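PDB 3TVA: xylose isomerase domain protein TIM barrel from Planctomyces limnophilus, which binds a magnesium ion and is probably an isomerase of the xylose isomerase-like TIM-barrel family. Local coordinates for residues 200-213 with 246-259. Numbering follows the deposited sequence.
Sequences LRKVARYVRSIHCK and TLWEIGYRGPLTIE. With MG (magnesium ion), chain C; GOL (glycerol), chain E.
Ile-210 lays CG2 over one face of the Tyr-252 ring, a CH-pi contact 4.2 Å from the centroid, while the opposite face rests on the backbone N of Gly-254; together they limit the ring's turning. At the ring edge lie the carbonyl oxygens of Arg-208 and Pro-255, and the hydroxyl's bond to Pro-255 O (2.8 Å) holds the tip. Tyrosine suits this place, offering flat apolar faces and a polar tip. Branched Ile-210 serves two neighbours: with CG1 lodged between backbone N and carbonyl carbon (chi1 67°), it also sends CD1 tip to tip against Leu-247 CD1. At the exposed end the long charged chains of Arg-201 and Glu-249 form a salt bridge, end-on with two hydrogen bonds, NH1 to OE2 and NH2 to OE1, their planes 54° apart; Thr-246 CG2 sits over the rim of one guanidinium face. Where helix 196-203 ends, Leu-200 CD1 and Ala-204 CB pack on Ile-250 CD1.

Strands 207-212 and 256-258 run parallel as barrel neighbours, joined by Cys-212 N to Thr-257 O (2.7 Å) and Glu-259 N to Cys-212 O (3.1 Å). This pairing brings His-211 ND1 and Glu-259 OE1 to the magnesium, each 2.5 Å away; Glu-158 and Asp-184 complete the protein ligands. Histidine has a second nitrogen to spare: NE2 is hydrogen-bonded to Gln-39 OE1, which positions the ring. One imidazole nitrogen and three carboxylates face one cation, whose charge would ease repulsion among the acids, consistent with a metal-dependent isomerase site.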
ATOM      1  N   LEU A 200     -12.987  -4.439  -5.023  1.00 14.50           N
ATOM      2  CA  LEU A 200     -13.142  -3.086  -4.505  1.00 16.22           C
ATOM      3  C   LEU A 200     -14.568  -2.811  -4.021  1.00 17.54           C
ATOM      4  O   LEU A 200     -14.754  -2.242  -2.947  1.00 17.39           O
ATOM      5  CB  LEU A 200     -12.775  -2.064  -5.580  1.00 17.51           C
ATOM      6  CG  LEU A 200     -13.015  -0.603  -5.195  1.00 17.94           C
ATOM      7  CD1 LEU A 200     -12.163  -0.205  -3.974  1.00 16.86           C
ATOM      8  CD2 LEU A 200     -12.723   0.305  -6.395  1.00 15.19           C
ATOM      9  N   ARG A 201     -15.571  -3.190  -4.820  1.00 17.98           N
ATOM     10  CA  ARG A 201     -16.960  -3.021  -4.408  1.00 14.72           C
ATOM     11  C   ARG A 201     -17.239  -3.775  -3.112  1.00 17.34           C
ATOM     12  O   ARG A 201     -17.932  -3.276  -2.238  1.00 19.99           O
ATOM     13  CB  ARG A 201     -17.928  -3.519  -5.473  1.00 16.57           C
ATOM     14  CG  ARG A 201     -17.977  -2.687  -6.752  1.00 20.53           C
ATOM     15  CD  ARG A 201     -19.150  -3.142  -7.615  1.00 25.79           C
ATOM     16  NE  ARG A 201     -19.415  -2.154  -8.649  1.00 35.23           N
ATOM     17  CZ  ARG A 201     -20.176  -1.084  -8.464  1.00 32.35           C
ATOM     18  NH1 ARG A 201     -20.773  -0.889  -7.301  1.00 33.43           N
ATOM     19  NH2 ARG A 201     -20.341  -0.219  -9.448  1.00 33.63           N
ATOM     20  N   LYS A 202     -16.712  -4.990  -2.996  1.00 19.77           N
ATOM     21  CA  LYS A 202     -16.980  -5.813  -1.822  1.00 21.67           C
ATOM     22  C   LYS A 202     -16.374  -5.217  -0.555  1.00 19.30           C
ATOM     23  O   LYS A 202     -16.960  -5.322   0.521  1.00 21.50           O
ATOM     24  CB  LYS A 202     -16.433  -7.227  -2.021  1.00 28.90           C
ATOM     25  CG  LYS A 202     -17.340  -8.143  -2.817  1.00 37.49           C
ATOM     26  CD  LYS A 202     -16.693  -9.513  -2.982  1.00 44.33           C
ATOM     27  CE  LYS A 202     -17.669 -10.541  -3.529  1.00 52.07           C
ATOM     28  NZ  LYS A 202     -16.991 -11.839  -3.828  1.00 56.07           N
ATOM     29  N   VAL A 203     -15.177  -4.643  -0.672  1.00 14.37           N
ATOM     30  CA  VAL A 203     -14.450  -4.150   0.505  1.00 16.93           C
ATOM     31  C   VAL A 203     -14.610  -2.657   0.787  1.00 15.92           C
ATOM     32  O   VAL A 203     -13.913  -2.114   1.648  1.00 15.19           O
ATOM     33  CB  VAL A 203     -12.961  -4.576   0.521  1.00 17.05           C
ATOM     34  CG1 VAL A 203     -12.857  -6.098   0.402  1.00 16.97           C
ATOM     35  CG2 VAL A 203     -12.159  -3.861  -0.580  1.00 11.01           C
ATOM     36  N   ALA A 204     -15.492  -2.009   0.027  1.00 16.71           N
ATOM     37  CA  ALA A 204     -15.579  -0.552  -0.043  1.00 15.61           C
ATOM     38  C   ALA A 204     -15.552   0.152   1.322  1.00 16.15           C
ATOM     39  O   ALA A 204     -14.851   1.152   1.487  1.00 15.76           O
ATOM     40  CB  ALA A 204     -16.855  -0.145  -0.816  1.00 13.26           C
ATOM     41  N   ARG A 205     -16.293  -0.371   2.298  1.00 14.94           N
ATOM     42  CA  ARG A 205     -16.434   0.326   3.582  1.00 13.74           C
ATOM     43  C   ARG A 205     -15.131   0.384   4.382  1.00 14.97           C
ATOM     44  O   ARG A 205     -15.017   1.179   5.324  1.00 16.98           O
ATOM     45  CB  ARG A 205     -17.568  -0.272   4.432  1.00 10.61           C
ATOM     46  CG  ARG A 205     -17.311  -1.701   4.940  1.00 12.29           C
ATOM     47  CD  ARG A 205     -18.606  -2.277   5.519  1.00 13.29           C
ATOM     48  NE  ARG A 205     -18.491  -3.681   5.940  1.00 17.05           N
ATOM     49  CZ  ARG A 205     -18.659  -4.714   5.118  1.00 18.91           C
ATOM     50  NH1 ARG A 205     -18.914  -4.496   3.825  1.00 16.81           N
ATOM     51  NH2 ARG A 205     -18.563  -5.959   5.573  1.00 14.78           N
ATOM     52  N   TYR A 206     -14.165  -0.476   4.039  1.00 13.00           N
ATOM     53  CA  TYR A 206     -12.858  -0.459   4.703  1.00 12.27           C
ATOM     54  C   TYR A 206     -11.740   0.281   3.962  1.00 11.70           C
ATOM     55  O   TYR A 206     -10.626   0.354   4.471  1.00 13.26           O
ATOM     56  CB  TYR A 206     -12.399  -1.893   5.043  1.00 13.43           C
ATOM     57  CG  TYR A 206     -13.415  -2.668   5.838  1.00 14.98           C
ATOM     58  CD1 TYR A 206     -13.796  -2.238   7.111  1.00 16.12           C
ATOM     59  CD2 TYR A 206     -13.998  -3.836   5.329  1.00 15.39           C
ATOM     60  CE1 TYR A 206     -14.730  -2.941   7.864  1.00 14.26           C
ATOM     61  CE2 TYR A 206     -14.942  -4.569   6.095  1.00 13.52           C
ATOM     62  CZ  TYR A 206     -15.302  -4.098   7.353  1.00 17.52           C
ATOM     63  OH  TYR A 206     -16.231  -4.774   8.109  1.00 18.45           O
ATOM     64  N   VAL A 207     -12.002   0.811   2.766  1.00 12.72           N
ATOM     65  CA  VAL A 207     -10.918   1.410   1.982  1.00 16.29           C
ATOM     66  C   VAL A 207     -10.559   2.768   2.578  1.00 19.91           C
ATOM     67  O   VAL A 207     -11.426   3.636   2.695  1.00 16.85           O
ATOM     68  CB  VAL A 207     -11.354   1.618   0.521  1.00 16.80           C
ATOM     69  CG1 VAL A 207     -10.326   2.461  -0.237  1.00 17.59           C
ATOM     70  CG2 VAL A 207     -11.564   0.272  -0.165  1.00 16.21           C
ATOM     71  N   ARG A 208      -9.319   2.924   3.047  0.54 17.04           N
ATOM     72  CA  ARG A 208      -8.860   4.223   3.538  0.54 16.62           C
ATOM     73  C   ARG A 208      -7.809   4.948   2.691  0.54 18.64           C
ATOM     74  O   ARG A 208      -7.554   6.131   2.904  0.54 19.23           O
ATOM     75  CB  ARG A 208      -8.305   4.057   4.961  0.54 15.69           C
ATOM     76  CG  ARG A 208      -9.209   3.294   5.904  0.54 17.40           C
ATOM     77  CD  ARG A 208     -10.100   4.198   6.768  0.54 17.75           C
ATOM     78  NE  ARG A 208     -10.590   3.416   7.899  0.54 18.84           N
ATOM     79  CZ  ARG A 208     -10.178   3.549   9.158  0.54 21.51           C
ATOM     80  NH1 ARG A 208      -9.294   4.498   9.501  0.54 16.44           N
ATOM     81  NH2 ARG A 208     -10.678   2.742  10.084  0.54 16.41           N
ATOM     82  N   SER A 209      -7.191   4.239   1.752  1.00 15.86           N
ATOM     83  CA  SER A 209      -6.165   4.828   0.890  1.00 15.47           C
ATOM     84  C   SER A 209      -6.011   3.911  -0.299  1.00 14.96           C
ATOM     85  O   SER A 209      -6.464   2.773  -0.256  1.00 14.66           O
ATOM     86  CB  SER A 209      -4.822   5.045   1.614  1.00 19.48           C
ATOM     87  OG  SER A 209      -4.278   3.819   2.075  1.00 20.23           O
ATOM     88  N   ILE A 210      -5.398   4.377  -1.376  1.00 15.16           N
ATOM     89  CA  ILE A 210      -5.298   3.511  -2.549  1.00 17.30           C
ATOM     90  C   ILE A 210      -3.982   3.684  -3.278  1.00 20.79           C
ATOM     91  O   ILE A 210      -3.320   4.708  -3.149  1.00 23.40           O
ATOM     92  CB  ILE A 210      -6.431   3.776  -3.575  1.00 21.14           C
ATOM     93  CG1 ILE A 210      -6.269   5.158  -4.187  1.00 22.61           C
ATOM     94  CG2 ILE A 210      -7.844   3.636  -2.938  1.00 12.89           C
ATOM     95  CD1 ILE A 210      -6.333   5.147  -5.684  1.00 24.93           C
ATOM     96  N   HIS A 211      -3.618   2.665  -4.052  1.00 18.07           N
ATOM     97  CA  HIS A 211      -2.534   2.775  -5.004  1.00 19.86           C
ATOM     98  C   HIS A 211      -3.078   2.698  -6.423  1.00 22.92           C
ATOM     99  O   HIS A 211      -3.987   1.909  -6.716  1.00 24.64           O
ATOM    100  CB  HIS A 211      -1.480   1.696  -4.734  1.00 17.80           C
ATOM    101  CG  HIS A 211      -0.694   1.949  -3.486  1.00 21.66           C
ATOM    102  ND1 HIS A 211       0.090   0.993  -2.882  1.00 17.08           N
ATOM    103  CD2 HIS A 211      -0.581   3.062  -2.718  1.00 23.21           C
ATOM    104  CE1 HIS A 211       0.644   1.492  -1.793  1.00 19.46           C
ATOM    105  NE2 HIS A 211       0.259   2.750  -1.671  1.00 22.88           N
ATOM    106  N   CYS A 212      -2.553   3.554  -7.292  1.00 20.43           N
ATOM    107  CA  CYS A 212      -2.851   3.454  -8.705  1.00 17.70           C
ATOM    108  C   CYS A 212      -1.674   2.776  -9.361  1.00 22.66           C
ATOM    109  O   CYS A 212      -0.594   3.356  -9.484  1.00 23.06           O
ATOM    110  CB  CYS A 212      -3.069   4.837  -9.321  1.00 19.71           C
ATOM    111  SG  CYS A 212      -4.582   5.604  -8.698  1.00 29.56           S
ATOM    112  N   LYS A 213      -1.904   1.537  -9.778  1.00 23.46           N
ATOM    113  CA  LYS A 213      -0.871   0.712 -10.383  1.00 25.01           C
ATOM    114  C   LYS A 213      -1.597  -0.208 -11.361  1.00 23.59           C
ATOM    115  O   LYS A 213      -2.789  -0.475 -11.190  1.00 20.35           O
ATOM    116  CB  LYS A 213      -0.135  -0.099  -9.310  1.00 19.46           C
ATOM    117  CG  LYS A 213       1.140  -0.745  -9.833  1.00 27.32           C
ATOM    118  CD  LYS A 213       1.427  -2.083  -9.180  1.00 31.50           C
ATOM    119  CE  LYS A 213       1.864  -1.939  -7.775  1.00 29.41           C
ATOM    120  NZ  LYS A 213       1.606  -3.187  -6.973  1.00 24.58           N
ATOM    121  N   THR A 246     -15.518   3.661 -10.189  1.00 14.69           N
ATOM    122  CA  THR A 246     -16.001   2.875  -9.053  1.00 17.76           C
ATOM    123  C   THR A 246     -15.585   3.501  -7.706  1.00 18.57           C
ATOM    124  O   THR A 246     -16.382   3.552  -6.767  1.00 18.82           O
ATOM    125  CB  THR A 246     -15.531   1.409  -9.121  1.00 18.60           C
ATOM    126  OG1 THR A 246     -15.944   0.837 -10.366  1.00 20.37           O
ATOM    127  CG2 THR A 246     -16.125   0.604  -7.984  1.00 15.89           C
ATOM    128  N   LEU A 247     -14.349   3.987  -7.615  1.00 16.49           N
ATOM    129  CA  LEU A 247     -13.898   4.688  -6.402  1.00 15.82           C
ATOM    130  C   LEU A 247     -14.782   5.889  -6.121  1.00 18.30           C
ATOM    131  O   LEU A 247     -15.134   6.169  -4.975  1.00 18.78           O
ATOM    132  CB  LEU A 247     -12.451   5.183  -6.557  1.00 16.90           C
ATOM    133  CG  LEU A 247     -11.329   4.174  -6.287  1.00 21.20           C
ATOM    134  CD1 LEU A 247      -9.953   4.759  -6.660  1.00 18.23           C
ATOM    135  CD2 LEU A 247     -11.352   3.718  -4.824  1.00 13.55           C
ATOM    136  N   TRP A 248     -15.127   6.617  -7.177  1.00 16.38           N
ATOM    137  CA  TRP A 248     -15.959   7.792  -7.005  1.00 18.68           C
ATOM    138  C   TRP A 248     -17.328   7.391  -6.453  1.00 20.50           C
ATOM    139  O   TRP A 248     -17.820   8.000  -5.511  1.00 22.01           O
ATOM    140  CB  TRP A 248     -16.114   8.532  -8.328  1.00 18.33           C
ATOM    141  CG  TRP A 248     -16.875   9.810  -8.205  1.00 19.16           C
ATOM    142  CD1 TRP A 248     -18.164  10.052  -8.624  1.00 22.16           C
ATOM    143  CD2 TRP A 248     -16.400  11.030  -7.630  1.00 20.49           C
ATOM    144  NE1 TRP A 248     -18.512  11.356  -8.338  1.00 23.94           N
ATOM    145  CE2 TRP A 248     -17.448  11.974  -7.724  1.00 28.02           C
ATOM    146  CE3 TRP A 248     -15.184  11.419  -7.046  1.00 23.01           C
ATOM    147  CZ2 TRP A 248     -17.316  13.286  -7.257  1.00 27.85           C
ATOM    148  CZ3 TRP A 248     -15.058  12.717  -6.582  1.00 27.67           C
ATOM    149  CH2 TRP A 248     -16.119  13.636  -6.692  1.00 25.08           C
ATOM    150  N   GLU A 249     -17.924   6.349  -7.029  1.00 20.40           N
ATOM    151  CA  GLU A 249     -19.236   5.873  -6.591  1.00 19.98           C
ATOM    152  C   GLU A 249     -19.285   5.459  -5.112  1.00 21.90           C
ATOM    153  O   GLU A 249     -20.272   5.718  -4.417  1.00 18.28           O
ATOM    154  CB  GLU A 249     -19.712   4.704  -7.456  1.00 22.34           C
ATOM    155  CG  GLU A 249     -20.961   4.047  -6.885  1.00 34.57           C
ATOM    156  CD  GLU A 249     -21.329   2.743  -7.555  1.00 46.63           C
ATOM    157  OE1 GLU A 249     -21.051   2.585  -8.770  1.00 47.15           O
ATOM    158  OE2 GLU A 249     -21.920   1.868  -6.872  1.00 52.50           O
ATOM    159  N   ILE A 250     -18.222   4.839  -4.606  1.00 20.33           N
ATOM    160  CA  ILE A 250     -18.256   4.381  -3.217  1.00 19.82           C
ATOM    161  C   ILE A 250     -17.894   5.464  -2.207  1.00 22.46           C
ATOM    162  O   ILE A 250     -17.857   5.207  -1.009  1.00 31.17           O
ATOM    163  CB  ILE A 250     -17.384   3.166  -2.984  1.00 25.10           C
ATOM    164  CG1 ILE A 250     -15.911   3.536  -3.204  1.00 31.12           C
ATOM    165  CG2 ILE A 250     -17.844   2.035  -3.899  1.00 22.93           C
ATOM    166  CD1 ILE A 250     -14.945   2.423  -2.877  1.00 32.40           C
ATOM    167  N   GLY A 251     -17.633   6.674  -2.682  1.00 18.05           N
ATOM    168  CA  GLY A 251     -17.373   7.772  -1.775  1.00 18.28           C
ATOM    169  C   GLY A 251     -15.906   8.043  -1.466  1.00 25.30           C
ATOM    170  O   GLY A 251     -15.621   8.883  -0.615  1.00 22.48           O
ATOM    171  N   TYR A 252     -14.967   7.392  -2.166  1.00 22.67           N
ATOM    172  CA  TYR A 252     -13.563   7.645  -1.851  1.00 20.41           C
ATOM    173  C   TYR A 252     -13.122   8.966  -2.459  1.00 18.53           C
ATOM    174  O   TYR A 252     -13.280   9.197  -3.661  1.00 20.84           O
ATOM    175  CB  TYR A 252     -12.659   6.522  -2.355  1.00 18.05           C
ATOM    176  CG  TYR A 252     -11.213   6.790  -2.010  1.00 19.72           C
ATOM    177  CD1 TYR A 252     -10.745   6.593  -0.710  1.00 17.17           C
ATOM    178  CD2 TYR A 252     -10.323   7.273  -2.971  1.00 20.15           C
ATOM    179  CE1 TYR A 252      -9.414   6.845  -0.378  1.00 20.77           C
ATOM    180  CE2 TYR A 252      -8.986   7.538  -2.651  1.00 19.00           C
ATOM    181  CZ  TYR A 252      -8.544   7.324  -1.355  1.00 19.38           C
ATOM    182  OH  TYR A 252      -7.238   7.582  -1.032  1.00 22.41           O
ATOM    183  N   ARG A 253     -12.751   9.891  -1.577  1.00 18.57           N
ATOM    184  CA  ARG A 253     -12.223  11.202  -1.935  1.00 19.30           C
ATOM    185  C   ARG A 253     -10.719  11.454  -1.728  1.00 23.09           C
ATOM    186  O   ARG A 253     -10.230  12.545  -2.021  1.00 23.23           O
ATOM    187  CB  ARG A 253     -13.097  12.292  -1.307  1.00 20.00           C
ATOM    188  CG  ARG A 253     -14.597  12.094  -1.632  1.00 18.88           C
ATOM    189  CD  ARG A 253     -14.891  12.321  -3.127  1.00 22.07           C
ATOM    190  NE  ARG A 253     -16.319  12.255  -3.435  1.00 24.69           N
ATOM    191  CZ  ARG A 253     -16.927  11.179  -3.928  1.00 24.98           C
ATOM    192  NH1 ARG A 253     -16.226  10.078  -4.176  1.00 20.35           N
ATOM    193  NH2 ARG A 253     -18.232  11.205  -4.186  1.00 26.15           N
ATOM    194  N   GLY A 254     -10.011  10.470  -1.180  1.00 21.98           N
ATOM    195  CA  GLY A 254      -8.653  10.688  -0.703  1.00 19.59           C
ATOM    196  C   GLY A 254      -7.616  10.706  -1.820  1.00 22.57           C
ATOM    197  O   GLY A 254      -7.966  10.731  -3.004  1.00 19.46           O
ATOM    198  N   PRO A 255      -6.327  10.673  -1.451  1.00 21.70           N
ATOM    199  CA  PRO A 255      -5.264  10.773  -2.458  1.00 19.03           C
ATOM    200  C   PRO A 255      -5.248   9.595  -3.426  1.00 18.91           C
ATOM    201  O   PRO A 255      -5.584   8.458  -3.060  1.00 20.19           O
ATOM    202  CB  PRO A 255      -3.974  10.773  -1.615  1.00 20.40           C
ATOM    203  CG  PRO A 255      -4.400  11.287  -0.272  1.00 22.58           C
ATOM    204  CD  PRO A 255      -5.802  10.737  -0.072  1.00 19.18           C
ATOM    205  N   LEU A 256      -4.852   9.866  -4.660  1.00 18.39           N
ATOM    206  CA  LEU A 256      -4.612   8.798  -5.617  1.00 21.65           C
ATOM    207  C   LEU A 256      -3.106   8.629  -5.680  1.00 26.28           C
ATOM    208  O   LEU A 256      -2.411   9.435  -6.299  1.00 28.17           O
ATOM    209  CB  LEU A 256      -5.140   9.207  -6.996  1.00 19.72           C
ATOM    210  CG  LEU A 256      -6.624   9.603  -7.108  1.00 21.70           C
ATOM    211  CD1 LEU A 256      -6.958  10.114  -8.524  1.00 21.11           C
ATOM    212  CD2 LEU A 256      -7.533   8.431  -6.733  1.00 23.47           C
ATOM    213  N   THR A 257      -2.599   7.551  -5.095  1.00 23.17           N
ATOM    214  CA  THR A 257      -1.163   7.418  -4.966  1.00 21.18           C
ATOM    215  C   THR A 257      -0.618   6.484  -6.034  1.00 20.03           C
ATOM    216  O   THR A 257      -0.864   5.274  -6.011  1.00 22.63           O
ATOM    217  CB  THR A 257      -0.740   6.914  -3.568  1.00 21.64           C
ATOM    218  OG1 THR A 257      -1.372   7.706  -2.553  1.00 20.81           O
ATOM    219  CG2 THR A 257       0.788   6.996  -3.416  1.00 18.94           C
ATOM    220  N   ILE A 258       0.129   7.060  -6.965  1.00 19.54           N
ATOM    221  CA  ILE A 258       0.737   6.300  -8.039  1.00 22.18           C
ATOM    222  C   ILE A 258       1.896   5.468  -7.508  1.00 24.47           C
ATOM    223  O   ILE A 258       2.802   5.975  -6.837  1.00 25.01           O
ATOM    224  CB  ILE A 258       1.296   7.224  -9.140  1.00 22.22           C
ATOM    225  CG1 ILE A 258       0.231   8.203  -9.623  1.00 21.93           C
ATOM    226  CG2 ILE A 258       1.845   6.402 -10.291  1.00 19.80           C
ATOM    227  CD1 ILE A 258       0.810   9.392 -10.407  1.00 24.31           C
ATOM    228  N   GLU A 259       1.872   4.185  -7.822  1.00 23.34           N
ATOM    229  CA  GLU A 259       2.977   3.318  -7.483  1.00 25.99           C
ATOM    230  C   GLU A 259       3.488   2.638  -8.741  1.00 29.94           C
ATOM    231  O   GLU A 259       2.716   2.011  -9.456  1.00 26.51           O
ATOM    232  CB  GLU A 259       2.543   2.261  -6.474  1.00 20.57           C
ATOM    233  CG  GLU A 259       3.716   1.399  -6.018  1.00 25.96           C
ATOM    234  CD  GLU A 259       3.289   0.378  -4.991  1.00 31.17           C
ATOM    235  OE1 GLU A 259       2.325  -0.343  -5.278  1.00 26.32           O
ATOM    236  OE2 GLU A 259       3.893   0.321  -3.899  1.00 31.37           O
TER
HETATM  237 MG    MG C 291       0.703  -1.256  -3.670  1.00  7.92          MG
HETATM  238  C1  GOL E 293       4.670  -2.014  -0.672  1.00 62.23           C
HETATM  239  O1  GOL E 293       4.935  -3.349  -0.314  1.00 68.16           O
HETATM  240  C2  GOL E 293       3.828  -1.961  -1.948  1.00 58.35           C
HETATM  241  O2  GOL E 293       2.739  -1.078  -1.771  1.00 49.95           O
HETATM  242  C3  GOL E 293       3.342  -3.335  -2.413  1.00 57.78           C
HETATM  243  O3  GOL E 293       2.669  -3.242  -3.657  1.00 52.51           O
HETATM  244  O   HOH W   1     -18.044  -0.873 -11.039  1.00 19.93           O
HETATM  245  O   HOH W   2      -3.815   7.038  -1.424  1.00 15.83           O